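Long-range contacts in kynurenine formamidase (Bacillus anthracis, PDB 4CZ1), which catalyses the zinc-dependent hydrolysis of N-formyl-L-kynurenine to L-kynurenine and formate, the second step of tryptophan degradation through the kynurenine pathway: residues Asn15-Trp20 with Ile49-His54; Thr24-Glu29 with Leu45-His50. All coordinates share one frame; numbering follows the deposited sequence.

Contact 1: residues Asn15-Trp20 with Ile49-His54; sequences NDIATW and IHTGTH. With ZN (zinc ion), chain F; VNJ (2-aminoacetophenone), chain G.
Trp20 presents the edge of its indole to His50, with CD1 4.0 Å from His50 O and that oxygen near the ring plane. Residues 50-56 read HTGTHID, the HxGTHxD zinc motif of the cyclase superfamily, so the contact sets a substrate-binding loop against a metal-binding one. 2-Aminoacetophenone touches both aromatic side chains. It covers one face of the indole, its CAE 3.3 Å from Trp20 CH2, while its ketone oxygen OAI is 3.3 Å from CG of His50, over a face of the imidazole. The indole reaches this place with CG opposite its own carbonyl carbon (chi1 -85°), which swings it alongside the backbone N and in toward His50. One of the two zinc ions is bound by His50 ND1 at 2.3 Å and by His54 NE2 at 2.4 Å; Asp56, Glu173 and two waters complete its shell, and one of these waters also takes a weak bond from Trp20 NE1. The second nitrogen of each histidine is engaged too. NE2 of His50 is hydrogen-bonded to Asp198, and ND1 of His54 donates a nearly straight bond (168°) to Gly52 O at 2.7 Å, with the acceptor in the ring plane. Gripped at both nitrogens, the His54 imidazole is fixed in rotation, and His50 CA sits over the centre of one face. Farther from the metal the loops meet through aliphatic groups: CG2 of Ile17 packs on CG2 of Thr51 at 3.7 Å, and CD1 of Ile17 rests on the CA of Gly52, whose positive phi favours glycine. OG1 of Thr51 bonds back to Ser48 O. Between the backbones, a water donates to Ala18 O at 2.6 Å and accepts from Gly52 N.

Contact 2: residues Thr24-Glu29 with Leu45-His50; sequences TPFSYE and LTMSIH. With ZN (zinc ion), chain F; VNJ (2-aminoacetophenone), chain G.
Leu45 enters against Phe26, its CD1 3.6 Å from Phe26 CZ and the two side chains running at a slant to each other; Phe26 extends toward it with CG anti to the backbone N. The Leu45 backbone touches the facing strand as well: its CA lies 3.4 Å from Ser27 O, a CA-H...O contact beside the non-hydrogen-bonded pair that Leu45 makes with Tyr28. At Thr46 the strands close on each other. Thr46 N donates to Ser27 O at 2.8 Å and Thr46 O accepts from Ser27 N at 2.7 Å, both bonds close to straight (165° and 162°), so Ser27 and Thr46 form the hydrogen-bonded pair. Thr46 O also lies over one face of the Phe26 ring. The Ser27 and Thr46 side chains lie on the same face of the sheet and their hydroxyls share one water, while CG2 of Thr46 meets CG2 of Thr24 with the two side chains roughly at right angles. Within the subunit these pairs belong to a two-stranded antiparallel sheet, 27-32 with 42-48, and Leu45, Thr46 and Met47 also pair with a strand of the second subunit, carrying the sheet across the dimer interface. Met47 lies alongside Phe26, its CB 3.8 Å from Phe26 CD2. Its bent chain brings SD to 5.2 Å from the centre of the Phe26 ring, 73° off the ring normal, an oblique Met-aromatic contact. Ser48 leaves the strand beside Thr24: its N is 3.7 Å from Thr24 CB, and a water accepts from that N while donating to Thr24 O. The hydroxyl of Ser48 is bonded to Asp23 of the ligand pocket and closes an ST turn by accepting from His50 N, 3.0 Å from OG. The imidazole of His50 then stacks on that of His60, the proposed proton donor/acceptor.

After strand 7-8 the chain runs through residues 15-20, the first half of contact 1, and a few residues later through 24-29, where the projecting two-stranded arm begins. It goes out along 27-32, turns past helix 34-37 and returns along 42-48, so contact 2 closes the shorter loop. Contact 1 closes the longer one around it as residues 49-54 lead into strand 54-56 of the large mixed sheet. The two do not cross, and they share Ile49 and His50, where the arm runs into the zinc-binding loop. They also touch directly: Asn15 OD1 probably accepts a hydrogen bond from Tyr28 N, and Thr19 CG2 packs on Thr24 O, joining the base of the arm to the loop that carries Trp20.

Contact 1: residues Asn15-Trp20 with Ile49-His54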
# COMPACT_ATOMS: atom_id res chain seq x y z
N ASN A 15 -2.80 -10.47 -13.97
CA ASN A 15 -3.65 -11.62 -14.13
C ASN A 15 -2.93 -12.96 -14.23
O ASN A 15 -3.56 -13.96 -14.08
CB ASN A 15 -4.61 -11.44 -15.33
CG ASN A 15 -5.58 -10.26 -15.17
OD1 ASN A 15 -5.55 -9.50 -14.22
ND2 ASN A 15 -6.47 -10.16 -16.10
N ASP A 16 -1.60 -12.97 -14.43
CA ASP A 16 -0.84 -14.23 -14.37
C ASP A 16 -0.28 -14.59 -12.99
O ASP A 16 0.29 -15.66 -12.83
CB ASP A 16 0.32 -14.20 -15.32
CG ASP A 16 -0.10 -13.94 -16.76
OD1 ASP A 16 -1.21 -14.37 -17.21
OD2 ASP A 16 0.68 -13.21 -17.42
N ILE A 17 -0.46 -13.74 -11.99
CA ILE A 17 0.03 -14.10 -10.65
C ILE A 17 -0.68 -15.35 -10.09
O ILE A 17 -1.85 -15.59 -10.36
CB ILE A 17 -0.11 -12.95 -9.64
CG1 ILE A 17 0.72 -13.27 -8.36
CG2 ILE A 17 -1.52 -12.66 -9.23
CD1 ILE A 17 1.39 -12.11 -7.71
N ALA A 18 0.04 -16.15 -9.31
CA ALA A 18 -0.57 -17.34 -8.68
C ALA A 18 -1.38 -16.92 -7.49
O ALA A 18 -1.12 -15.91 -6.87
CB ALA A 18 0.51 -18.30 -8.23
N THR A 19 -2.33 -17.76 -7.12
CA THR A 19 -3.07 -17.63 -5.88
C THR A 19 -3.05 -18.98 -5.14
O THR A 19 -2.56 -19.95 -5.65
CB THR A 19 -4.54 -17.21 -6.14
OG1 THR A 19 -5.16 -18.15 -7.02
CG2 THR A 19 -4.60 -15.87 -6.81
N TRP A 20 -3.53 -19.00 -3.90
CA TRP A 20 -3.80 -20.24 -3.15
C TRP A 20 -4.85 -21.02 -3.93
O TRP A 20 -5.77 -20.41 -4.48
CB TRP A 20 -4.39 -19.92 -1.75
CG TRP A 20 -3.29 -19.64 -0.73
CD1 TRP A 20 -2.64 -18.47 -0.53
CD2 TRP A 20 -2.73 -20.59 0.17
NE1 TRP A 20 -1.71 -18.63 0.47
CE2 TRP A 20 -1.75 -19.93 0.91
CE3 TRP A 20 -2.97 -21.94 0.41
CZ2 TRP A 20 -0.97 -20.58 1.84
CZ3 TRP A 20 -2.23 -22.58 1.40
CH2 TRP A 20 -1.24 -21.91 2.08
N ILE A 49 -7.09 -11.21 -0.74
CA ILE A 49 -6.20 -10.56 0.21
C ILE A 49 -4.84 -11.21 0.20
O ILE A 49 -3.84 -10.48 0.23
CB ILE A 49 -6.76 -10.67 1.64
CG1 ILE A 49 -8.04 -9.84 1.78
CG2 ILE A 49 -5.71 -10.24 2.65
CD1 ILE A 49 -7.83 -8.37 1.57
N HIS A 50 -4.79 -12.56 0.12
CA HIS A 50 -3.52 -13.20 0.29
C HIS A 50 -2.83 -13.46 -1.05
O HIS A 50 -2.31 -14.57 -1.31
CB HIS A 50 -3.67 -14.47 1.17
CG HIS A 50 -4.30 -14.19 2.52
ND1 HIS A 50 -3.57 -13.96 3.67
CD2 HIS A 50 -5.59 -14.00 2.88
CE1 HIS A 50 -4.37 -13.70 4.68
NE2 HIS A 50 -5.60 -13.70 4.23
N THR A 51 -2.72 -12.43 -1.87
CA THR A 51 -2.11 -12.58 -3.18
C THR A 51 -0.89 -11.69 -3.23
O THR A 51 -0.98 -10.55 -2.84
CB THR A 51 -3.08 -12.07 -4.27
OG1 THR A 51 -4.28 -12.80 -4.14
CG2 THR A 51 -2.52 -12.31 -5.73
N GLY A 52 0.17 -12.17 -3.86
CA GLY A 52 1.39 -11.38 -3.94
C GLY A 52 1.93 -11.02 -2.59
O GLY A 52 1.64 -11.71 -1.62
N THR A 53 2.70 -9.93 -2.53
CA THR A 53 3.25 -9.45 -1.27
C THR A 53 2.15 -8.86 -0.33
O THR A 53 1.42 -7.92 -0.72
CB THR A 53 4.38 -8.44 -1.56
OG1 THR A 53 5.29 -9.02 -2.51
CG2 THR A 53 5.13 -8.11 -0.32
N HIS A 54 2.03 -9.37 0.88
CA HIS A 54 0.92 -8.99 1.71
C HIS A 54 1.17 -9.33 3.12
O HIS A 54 2.09 -10.02 3.45
CB HIS A 54 -0.38 -9.71 1.31
CG HIS A 54 -0.37 -11.18 1.57
ND1 HIS A 54 0.37 -12.05 0.78
CD2 HIS A 54 -0.90 -11.92 2.56
CE1 HIS A 54 0.35 -13.25 1.31
NE2 HIS A 54 -0.51 -13.22 2.31
ZN ZN F . -1.41 -14.43 4.15
CAH VNJ G . -5.82 -18.52 1.00
CAG VNJ G . -5.20 -18.47 2.40
OAI VNJ G . -4.97 -17.38 2.92
CAA VNJ G . -4.87 -19.71 3.01
CAB VNJ G . -5.69 -20.84 2.81
CAC VNJ G . -5.39 -22.08 3.38
CAD VNJ G . -4.23 -22.20 4.17
CAE VNJ G . -3.40 -21.10 4.39
CAF VNJ G . -3.71 -19.86 3.81
NAJ VNJ G . -2.91 -18.78 4.01
O HOH W 1 0.21 -14.75 -4.93
O HOH W 2 -0.79 -16.07 2.62
O HOH W 3 -1.87 -16.72 5.01

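Contact 2: residues Thr24-Glu29 with Leu45-His50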
# COMPACT_ATOMS: atom_id res chain seq x y z
N THR A 24 -9.85 -16.83 -4.83
CA THR A 24 -10.14 -15.85 -5.88
C THR A 24 -8.96 -15.63 -6.75
O THR A 24 -7.95 -15.09 -6.29
CB THR A 24 -10.50 -14.47 -5.31
OG1 THR A 24 -11.39 -14.63 -4.23
CG2 THR A 24 -11.13 -13.59 -6.34
N PRO A 25 -9.05 -15.94 -8.05
CA PRO A 25 -7.99 -15.46 -8.99
C PRO A 25 -7.86 -13.93 -9.07
O PRO A 25 -8.84 -13.24 -8.85
CB PRO A 25 -8.45 -15.95 -10.35
CG PRO A 25 -9.66 -16.81 -10.11
CD PRO A 25 -10.23 -16.40 -8.79
N PHE A 26 -6.66 -13.42 -9.34
CA PHE A 26 -6.46 -12.02 -9.44
C PHE A 26 -7.02 -11.51 -10.74
O PHE A 26 -6.73 -12.10 -11.82
CB PHE A 26 -5.01 -11.65 -9.48
CG PHE A 26 -4.78 -10.17 -9.58
CD1 PHE A 26 -4.74 -9.49 -10.84
CD2 PHE A 26 -4.59 -9.41 -8.44
CE1 PHE A 26 -4.49 -8.14 -10.92
CE2 PHE A 26 -4.37 -8.03 -8.53
CZ PHE A 26 -4.27 -7.42 -9.76
N SER A 27 -7.74 -10.38 -10.66
CA SER A 27 -8.26 -9.78 -11.87
C SER A 27 -8.21 -8.25 -11.87
O SER A 27 -8.74 -7.60 -10.93
CB SER A 27 -9.73 -10.30 -12.06
OG SER A 27 -10.29 -9.73 -13.16
N TYR A 28 -7.47 -7.69 -12.82
CA TYR A 28 -7.59 -6.25 -13.15
C TYR A 28 -8.16 -6.15 -14.55
O TYR A 28 -7.69 -6.81 -15.46
CB TYR A 28 -6.29 -5.45 -13.10
CG TYR A 28 -6.56 -4.01 -13.57
CD1 TYR A 28 -7.13 -3.09 -12.72
CD2 TYR A 28 -6.38 -3.64 -14.91
CE1 TYR A 28 -7.47 -1.83 -13.13
CE2 TYR A 28 -6.68 -2.38 -15.33
CZ TYR A 28 -7.23 -1.48 -14.45
OH TYR A 28 -7.56 -0.23 -14.88
N GLU A 29 -9.29 -5.44 -14.68
CA GLU A 29 -9.96 -5.36 -15.98
C GLU A 29 -10.59 -3.98 -16.21
O GLU A 29 -10.99 -3.31 -15.24
CB GLU A 29 -11.04 -6.47 -16.17
CG GLU A 29 -12.38 -6.17 -15.51
CD GLU A 29 -13.27 -7.40 -15.34
OE1 GLU A 29 -13.66 -7.99 -16.37
OE2 GLU A 29 -13.63 -7.74 -14.18
N LEU A 45 -10.80 -4.03 -9.84
CA LEU A 45 -9.84 -4.86 -9.19
C LEU A 45 -10.54 -5.87 -8.35
O LEU A 45 -11.38 -5.55 -7.49
CB LEU A 45 -8.93 -3.99 -8.32
CG LEU A 45 -7.86 -4.72 -7.50
CD1 LEU A 45 -6.93 -5.46 -8.44
CD2 LEU A 45 -7.12 -3.63 -6.69
N THR A 46 -10.20 -7.11 -8.63
CA THR A 46 -10.75 -8.22 -7.92
C THR A 46 -9.56 -9.06 -7.51
O THR A 46 -8.71 -9.42 -8.33
CB THR A 46 -11.78 -9.04 -8.78
OG1 THR A 46 -12.83 -8.16 -9.20
CG2 THR A 46 -12.46 -10.19 -7.96
N MET A 47 -9.53 -9.41 -6.21
CA MET A 47 -8.45 -10.29 -5.69
C MET A 47 -8.77 -10.86 -4.32
O MET A 47 -9.56 -10.29 -3.52
CB MET A 47 -7.13 -9.52 -5.63
CG MET A 47 -7.10 -8.32 -4.65
SD MET A 47 -5.60 -7.26 -4.77
CE MET A 47 -4.32 -8.41 -4.31
N SER A 48 -8.12 -11.97 -4.06
CA SER A 48 -7.85 -12.40 -2.69
C SER A 48 -6.79 -11.49 -1.99
O SER A 48 -5.76 -11.13 -2.51
CB SER A 48 -7.27 -13.83 -2.66
OG SER A 48 -6.89 -14.17 -1.33
N ILE A 49 -7.09 -11.21 -0.74
CA ILE A 49 -6.20 -10.56 0.21
C ILE A 49 -4.84 -11.21 0.20
O ILE A 49 -3.84 -10.48 0.23
CB ILE A 49 -6.76 -10.67 1.64
CG1 ILE A 49 -8.04 -9.84 1.78
CG2 ILE A 49 -5.71 -10.24 2.65
CD1 ILE A 49 -7.83 -8.37 1.57
N HIS A 50 -4.79 -12.56 0.12
CA HIS A 50 -3.52 -13.20 0.29
C HIS A 50 -2.83 -13.46 -1.05
O HIS A 50 -2.31 -14.57 -1.31
CB HIS A 50 -3.67 -14.47 1.17
CG HIS A 50 -4.30 -14.19 2.52
ND1 HIS A 50 -3.57 -13.96 3.67
CD2 HIS A 50 -5.59 -14.00 2.88
CE1 HIS A 50 -4.37 -13.70 4.68
NE2 HIS A 50 -5.60 -13.70 4.23
ZN ZN F . -1.41 -14.43 4.15
CAH VNJ G . -5.82 -18.52 1.00
CAG VNJ G . -5.20 -18.47 2.40
OAI VNJ G . -4.97 -17.38 2.92
CAA VNJ G . -4.87 -19.71 3.01
CAB VNJ G . -5.69 -20.84 2.81
CAC VNJ G . -5.39 -22.08 3.38
CAD VNJ G . -4.23 -22.20 4.17
CAE VNJ G . -3.40 -21.10 4.39
CAF VNJ G . -3.71 -19.86 3.81
NAJ VNJ G . -2.91 -18.78 4.01
O HOH W 4 -6.40 -12.84 -6.15
O HOH W 5 -11.43 -7.68 -12.05
O HOH W 3 -1.87 -16.72 5.01
O HOH W 2 -0.79 -16.07 2.62